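Local coordinates for protein myosin-I heavy chain (Dictyostelium discoideum, PDB 5EJY) that moves on actin filaments as an ATP-driven motor in early phagocytosis and adhesion, this piece being the first MyTH4-FERM unit of its tail, at residues S64-Y69 and K89-K94; D332-I337 and T368-N373. One frame throughout, in Å; residues are numbered along the deposited sequence.

Contact 1. Residues S64-Y69 and K89-K94; sequences SKVLHY and KFILTK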
loop_
_atom_site.group_PDB
_atom_site.type_symbol
_atom_site.label_atom_id
_atom_site.label_comp_id
_atom_site.label_asym_id
_atom_site.label_seq_id
_atom_site.Cartn_x
_atom_site.Cartn_y
_atom_site.Cartn_z
ATOM N N SER A 64 -14.387 19.036 22.352
ATOM C CA SER A 64 -14.988 18.037 23.234
ATOM C C SER A 64 -14.365 16.651 23.045
ATOM O O SER A 64 -14.161 15.926 24.023
ATOM C CB SER A 64 -16.504 17.973 23.042
ATOM O OG SER A 64 -17.076 19.254 23.243
ATOM N N LYS A 65 -14.059 16.281 21.800
ATOM C CA LYS A 65 -13.402 14.996 21.545
ATOM C C LYS A 65 -11.979 14.956 22.114
ATOM O O LYS A 65 -11.541 13.930 22.642
ATOM C CB LYS A 65 -13.368 14.659 20.048
ATOM C CG LYS A 65 -14.715 14.648 19.351
ATOM C CD LYS A 65 -15.679 13.637 19.943
ATOM C CE LYS A 65 -16.948 13.562 19.091
ATOM N NZ LYS A 65 -18.067 12.871 19.786
ATOM N N VAL A 66 -11.258 16.067 21.986
ATOM C CA VAL A 66 -9.939 16.199 22.604
ATOM C C VAL A 66 -10.031 15.973 24.118
ATOM O O VAL A 66 -9.318 15.144 24.684
ATOM C CB VAL A 66 -9.315 17.592 22.321
ATOM C CG1 VAL A 66 -8.017 17.785 23.120
ATOM C CG2 VAL A 66 -9.065 17.787 20.814
ATOM N N LEU A 67 -10.922 16.708 24.772
ATOM C CA LEU A 67 -11.121 16.538 26.207
ATOM C C LEU A 67 -11.446 15.089 26.539
ATOM O O LEU A 67 -10.915 14.526 27.501
ATOM C CB LEU A 67 -12.244 17.448 26.701
ATOM C CG LEU A 67 -11.913 18.939 26.696
ATOM C CD1 LEU A 67 -13.125 19.766 27.104
ATOM C CD2 LEU A 67 -10.740 19.203 27.606
ATOM N N HIS A 68 -12.330 14.491 25.743
ATOM C CA HIS A 68 -12.721 13.102 25.972
ATOM C C HIS A 68 -11.535 12.141 25.909
ATOM O O HIS A 68 -11.422 11.235 26.735
ATOM C CB HIS A 68 -13.793 12.671 24.979
ATOM C CG HIS A 68 -14.400 11.343 25.291
ATOM N ND1 HIS A 68 -13.891 10.158 24.802
ATOM C CD2 HIS A 68 -15.466 11.008 26.054
ATOM C CE1 HIS A 68 -14.623 9.152 25.244
ATOM N NE2 HIS A 68 -15.583 9.641 26.010
ATOM N N TYR A 69 -10.657 12.321 24.923
ATOM C CA TYR A 69 -9.494 11.441 24.792
ATOM C C TYR A 69 -8.520 11.680 25.935
ATOM O O TYR A 69 -7.960 10.737 26.494
ATOM C CB TYR A 69 -8.781 11.630 23.448
ATOM C CG TYR A 69 -7.567 10.737 23.287
ATOM C CD1 TYR A 69 -6.295 11.194 23.603
ATOM C CD2 TYR A 69 -7.697 9.438 22.822
ATOM C CE1 TYR A 69 -5.177 10.373 23.462
ATOM C CE2 TYR A 69 -6.592 8.611 22.683
ATOM C CZ TYR A 69 -5.341 9.079 22.998
ATOM O OH TYR A 69 -4.251 8.253 22.855
ATOM N N LYS A 89 -10.546 9.256 15.751
ATOM C CA LYS A 89 -11.040 9.076 14.391
ATOM C C LYS A 89 -11.899 10.257 13.954
ATOM O O LYS A 89 -11.820 10.721 12.816
ATOM C CB LYS A 89 -11.859 7.783 14.300
ATOM C CG LYS A 89 -11.048 6.506 14.455
ATOM C CD LYS A 89 -10.108 6.302 13.282
ATOM C CE LYS A 89 -9.424 4.939 13.335
ATOM N NZ LYS A 89 -10.277 3.819 12.857
ATOM N N PHE A 90 -12.732 10.745 14.863
ATOM C CA PHE A 90 -13.579 11.881 14.540
ATOM C C PHE A 90 -12.728 13.098 14.157
ATOM O O PHE A 90 -12.915 13.714 13.099
ATOM C CB PHE A 90 -14.489 12.209 15.726
ATOM C CG PHE A 90 -15.399 13.375 15.477
ATOM C CD1 PHE A 90 -16.657 13.185 14.936
ATOM C CD2 PHE A 90 -14.993 14.662 15.782
ATOM C CE1 PHE A 90 -17.499 14.260 14.703
ATOM C CE2 PHE A 90 -15.828 15.745 15.546
ATOM C CZ PHE A 90 -17.082 15.544 15.015
ATOM N N ILE A 91 -11.796 13.439 15.038
ATOM C CA ILE A 91 -10.883 14.554 14.819
ATOM C C ILE A 91 -10.123 14.459 13.496
ATOM O O ILE A 91 -10.105 15.410 12.718
ATOM C CB ILE A 91 -9.863 14.657 15.972
ATOM C CG1 ILE A 91 -10.594 14.934 17.289
ATOM C CG2 ILE A 91 -8.845 15.763 15.693
ATOM C CD1 ILE A 91 -9.716 14.894 18.491
ATOM N N LEU A 92 -9.487 13.313 13.260
ATOM C CA LEU A 92 -8.637 13.135 12.090
ATOM C C LEU A 92 -9.443 13.071 10.797
ATOM O O LEU A 92 -8.973 13.506 9.748
ATOM C CB LEU A 92 -7.787 11.872 12.232
ATOM C CG LEU A 92 -6.838 11.838 13.421
ATOM C CD1 LEU A 92 -6.025 10.532 13.379
ATOM C CD2 LEU A 92 -5.943 13.065 13.407
ATOM N N THR A 93 -10.650 12.521 10.866
ATOM C CA THR A 93 -11.498 12.449 9.672
ATOM C C THR A 93 -11.898 13.854 9.249
ATOM O O THR A 93 -11.839 14.205 8.065
ATOM C CB THR A 93 -12.760 11.587 9.910
ATOM O OG1 THR A 93 -12.365 10.282 10.361
ATOM C CG2 THR A 93 -13.557 11.427 8.620
ATOM N N LYS A 94 -12.272 14.686 10.217
ATOM C CA LYS A 94 -12.660 16.052 9.869
ATOM C C LYS A 94 -11.460 16.824 9.304
ATOM O O LYS A 94 -11.560 17.484 8.272
ATOM C CB LYS A 94 -13.263 16.775 11.077
ATOM C CG LYS A 94 -14.624 16.231 11.523
ATOM C CD LYS A 94 -15.748 16.639 10.572
ATOM C CE LYS A 94 -17.075 15.995 10.985
ATOM N NZ LYS A 94 -18.179 16.392 10.071
#

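Contact 2. Residues D332-I337 and T368-N373; sequences DYQISI and TDIEKN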
loop_
_atom_site.group_PDB
_atom_site.type_symbol
_atom_site.label_atom_id
_atom_site.label_comp_id
_atom_site.label_asym_id
_atom_site.label_seq_id
_atom_site.Cartn_x
_atom_site.Cartn_y
_atom_site.Cartn_z
ATOM N N ASP A 332 -3.119 -29.965 -20.817
ATOM C CA ASP A 332 -1.898 -30.707 -21.112
ATOM C C ASP A 332 -0.692 -29.951 -20.566
ATOM O O ASP A 332 0.176 -30.532 -19.909
ATOM C CB ASP A 332 -1.714 -30.910 -22.618
ATOM C CG ASP A 332 -2.597 -32.019 -23.184
ATOM O OD1 ASP A 332 -3.177 -32.814 -22.409
ATOM O OD2 ASP A 332 -2.691 -32.093 -24.427
ATOM N N TYR A 333 -0.631 -28.656 -20.858
ATOM C CA TYR A 333 0.491 -27.843 -20.398
ATOM C C TYR A 333 0.554 -27.786 -18.879
ATOM O O TYR A 333 1.615 -27.994 -18.286
ATOM C CB TYR A 333 0.426 -26.424 -20.953
ATOM C CG TYR A 333 1.570 -25.571 -20.460
ATOM C CD1 TYR A 333 1.461 -24.829 -19.287
ATOM C CD2 TYR A 333 2.767 -25.525 -21.156
ATOM C CE1 TYR A 333 2.522 -24.056 -18.827
ATOM C CE2 TYR A 333 3.823 -24.760 -20.716
ATOM C CZ TYR A 333 3.696 -24.024 -19.550
ATOM O OH TYR A 333 4.760 -23.263 -19.124
ATOM N N GLN A 334 -0.581 -27.504 -18.249
ATOM C CA GLN A 334 -0.622 -27.419 -16.798
ATOM C C GLN A 334 -0.164 -28.742 -16.192
ATOM O O GLN A 334 0.570 -28.777 -15.195
ATOM C CB GLN A 334 -2.022 -27.038 -16.322
ATOM C CG GLN A 334 -2.440 -25.639 -16.777
ATOM C CD GLN A 334 -3.915 -25.362 -16.550
ATOM O OE1 GLN A 334 -4.749 -26.265 -16.643
ATOM N NE2 GLN A 334 -4.244 -24.108 -16.248
ATOM N N ILE A 335 -0.583 -29.831 -16.821
ATOM C CA ILE A 335 -0.186 -31.163 -16.389
ATOM C C ILE A 335 1.319 -31.333 -16.451
ATOM O O ILE A 335 1.919 -31.900 -15.538
ATOM C CB ILE A 335 -0.839 -32.262 -17.265
ATOM C CG1 ILE A 335 -2.331 -32.352 -16.971
ATOM C CG2 ILE A 335 -0.201 -33.610 -16.987
ATOM C CD1 ILE A 335 -2.625 -32.511 -15.500
ATOM N N SER A 336 1.930 -30.856 -17.531
ATOM C CA SER A 336 3.366 -31.025 -17.706
ATOM C C SER A 336 4.197 -30.267 -16.656
ATOM O O SER A 336 5.147 -30.817 -16.102
ATOM C CB SER A 336 3.791 -30.613 -19.110
ATOM O OG SER A 336 3.480 -29.255 -19.335
ATOM N N ILE A 337 3.849 -29.011 -16.383
ATOM C CA ILE A 337 4.569 -28.265 -15.342
ATOM C C ILE A 337 4.254 -28.759 -13.928
ATOM O O ILE A 337 5.154 -28.872 -13.083
ATOM C CB ILE A 337 4.371 -26.730 -15.454
ATOM C CG1 ILE A 337 2.885 -26.350 -15.427
ATOM C CG2 ILE A 337 5.060 -26.187 -16.710
ATOM C CD1 ILE A 337 2.632 -24.814 -15.366
ATOM N N THR A 368 -8.209 -27.664 -10.030
ATOM C CA THR A 368 -9.432 -28.377 -9.685
ATOM C C THR A 368 -10.008 -29.042 -10.928
ATOM O O THR A 368 -10.423 -30.198 -10.899
ATOM C CB THR A 368 -10.485 -27.427 -9.095
ATOM O OG1 THR A 368 -9.955 -26.798 -7.922
ATOM N N ASP A 369 -10.017 -28.299 -12.025
ATOM C CA ASP A 369 -10.492 -28.817 -13.298
ATOM C C ASP A 369 -9.801 -30.131 -13.651
ATOM O O ASP A 369 -10.425 -31.054 -14.184
ATOM C CB ASP A 369 -10.248 -27.786 -14.396
ATOM C CG ASP A 369 -10.513 -28.334 -15.777
ATOM O OD1 ASP A 369 -11.461 -29.136 -15.931
ATOM O OD2 ASP A 369 -9.768 -27.960 -16.711
ATOM N N ILE A 370 -8.513 -30.216 -13.348
ATOM C CA ILE A 370 -7.737 -31.402 -13.686
ATOM C C ILE A 370 -7.950 -32.524 -12.668
ATOM O O ILE A 370 -7.872 -33.704 -13.006
ATOM C CB ILE A 370 -6.240 -31.059 -13.842
ATOM C CG1 ILE A 370 -5.998 -30.415 -15.208
ATOM C CG2 ILE A 370 -5.383 -32.302 -13.684
ATOM C CD1 ILE A 370 -4.647 -29.744 -15.342
ATOM N N GLU A 371 -8.235 -32.152 -11.425
ATOM C CA GLU A 371 -8.544 -33.136 -10.397
ATOM C C GLU A 371 -9.857 -33.848 -10.714
ATOM O O GLU A 371 -10.138 -34.919 -10.177
ATOM C CB GLU A 371 -8.631 -32.480 -9.016
ATOM C CG GLU A 371 -9.052 -33.441 -7.906
ATOM C CD GLU A 371 -9.194 -32.765 -6.552
ATOM O OE1 GLU A 371 -8.387 -31.864 -6.243
ATOM O OE2 GLU A 371 -10.116 -33.135 -5.793
ATOM N N LYS A 372 -10.657 -33.254 -11.593
ATOM C CA LYS A 372 -11.986 -33.782 -11.875
ATOM C C LYS A 372 -12.063 -34.505 -13.211
ATOM O O LYS A 372 -12.776 -35.498 -13.347
ATOM C CB LYS A 372 -13.025 -32.659 -11.831
ATOM C CG LYS A 372 -14.445 -33.116 -12.134
ATOM N N ASN A 373 -11.328 -34.008 -14.197
ATOM C CA ASN A 373 -11.456 -34.522 -15.553
ATOM C C ASN A 373 -10.230 -35.250 -16.089
ATOM O O ASN A 373 -10.313 -35.918 -17.117
ATOM C CB ASN A 373 -11.854 -33.397 -16.514
ATOM C CG ASN A 373 -13.205 -32.796 -16.176
ATOM O OD1 ASN A 373 -13.624 -32.792 -15.018
ATOM N ND2 ASN A 373 -13.897 -32.291 -17.191
HETATM O O HOH W 1 -7.237 -26.714 -15.690
#

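Contact 1. Residues S64-Y69 and K89-K94
Lys65 lays its aliphatic chain across the ring of Phe90, where helices 53-70 and 81-97 of the MyTH4 domain run side by side in an oblique antiparallel sense, 144° between the short segments. The inner half is apolar and buried. Val66 CG2 meets Ile91 CD1 at 3.8 Å, the two side chains crossing at about a right angle, and Lys65 CB rests 3.9 Å from Ile91 CG1. Leu109 and Leu128 back Val66, and Ile105 backs Ile91, so this half belongs to the core of the helical bundle.

The outer half, partly exposed, packs at least as closely. A bend at chi2 (-60°) folds the lysine over the ring: CG comes to 3.6 Å from Phe90 CD2, and CE makes a CH-pi contact 4.0 Å from the centroid of the Phe90 ring. Lys94 CG lies over the opposite face, toward the rim. Replacing Phe90 by an alanine would probably open a gap beneath the Lys65 chain and leave its methylenes free to swing. Looser still is Lys65 NZ, which hydrogen-bonds a polyethylene glycol, probably from crystallisation; its cation-pi attraction to Phe90 is weak at best. With no hydrogen bond between the segments, carbon packing makes the contact, and the lysine contributes chiefly through its methylenes.

Contact 2. Residues D332-I337 and T368-N373
Ile370 is the residue through which the short helix 368-373 packs on helix 331-346, both within the all-helical central lobe of the FERM domain. Along the short helix the first residue to take part is Asp369, and it reaches the other segment only by way of solvent. A water donates to Asp369 OD2 at 3.0 Å and to Gln334 OE1 at 2.7 Å, bridging the two helices. The same carboxylate oxygen also takes a hydrogen bond from Gln331, while the amide nitrogen of Gln334 is spent on the backbone oxygen of Leu322; with both ends engaged, the Gln334 amide is held in its rotation.

Next comes Ile370, whose backbone N is bonded to the hydroxyl of Thr367. Its CG1 branch is anti to the carbonyl carbon (chi1 -79°) and carries CD1 toward helix 331-346, where it meets two neighbours. CD1 lies 3.7 Å from Gln334 OE1, a van der Waals contact of methyl on amide oxygen beside the water bridge, and it also meets Ile335. Phe378 and Lys381 of the following helix also touch Ile335, so three helices converge there. One turn further, Asn373 N bonds back to Asp369 O at 3.1 Å. The packing is tightest at a single methyl: Ile335 CD1 sits 3.3 Å from Ile370 CG2 and 3.4 Å from Ile370 CD1, both closer than usual van der Waals contact.

How the contacts relate
Contacts 1 and 2 follow one another along the chain and lie on opposite sides of its centre, about 56 Å apart between centres and about 37 Å between nearest atoms, so neither touches the other. The first belongs to the MyTH4 domain and the second to the central lobe of the FERM domain; the ubiquitin-like lobe comes between them in sequence. Next to contact 1, Lys89 of segment 89-94 forms a salt bridge with Glu272 on helix 264-277, in the range of that lobe. Both contacts pair helices without a direct hydrogen bond between the segments, but a water spans contact 2, whereas contact 1 borders a polyethylene glycol molecule.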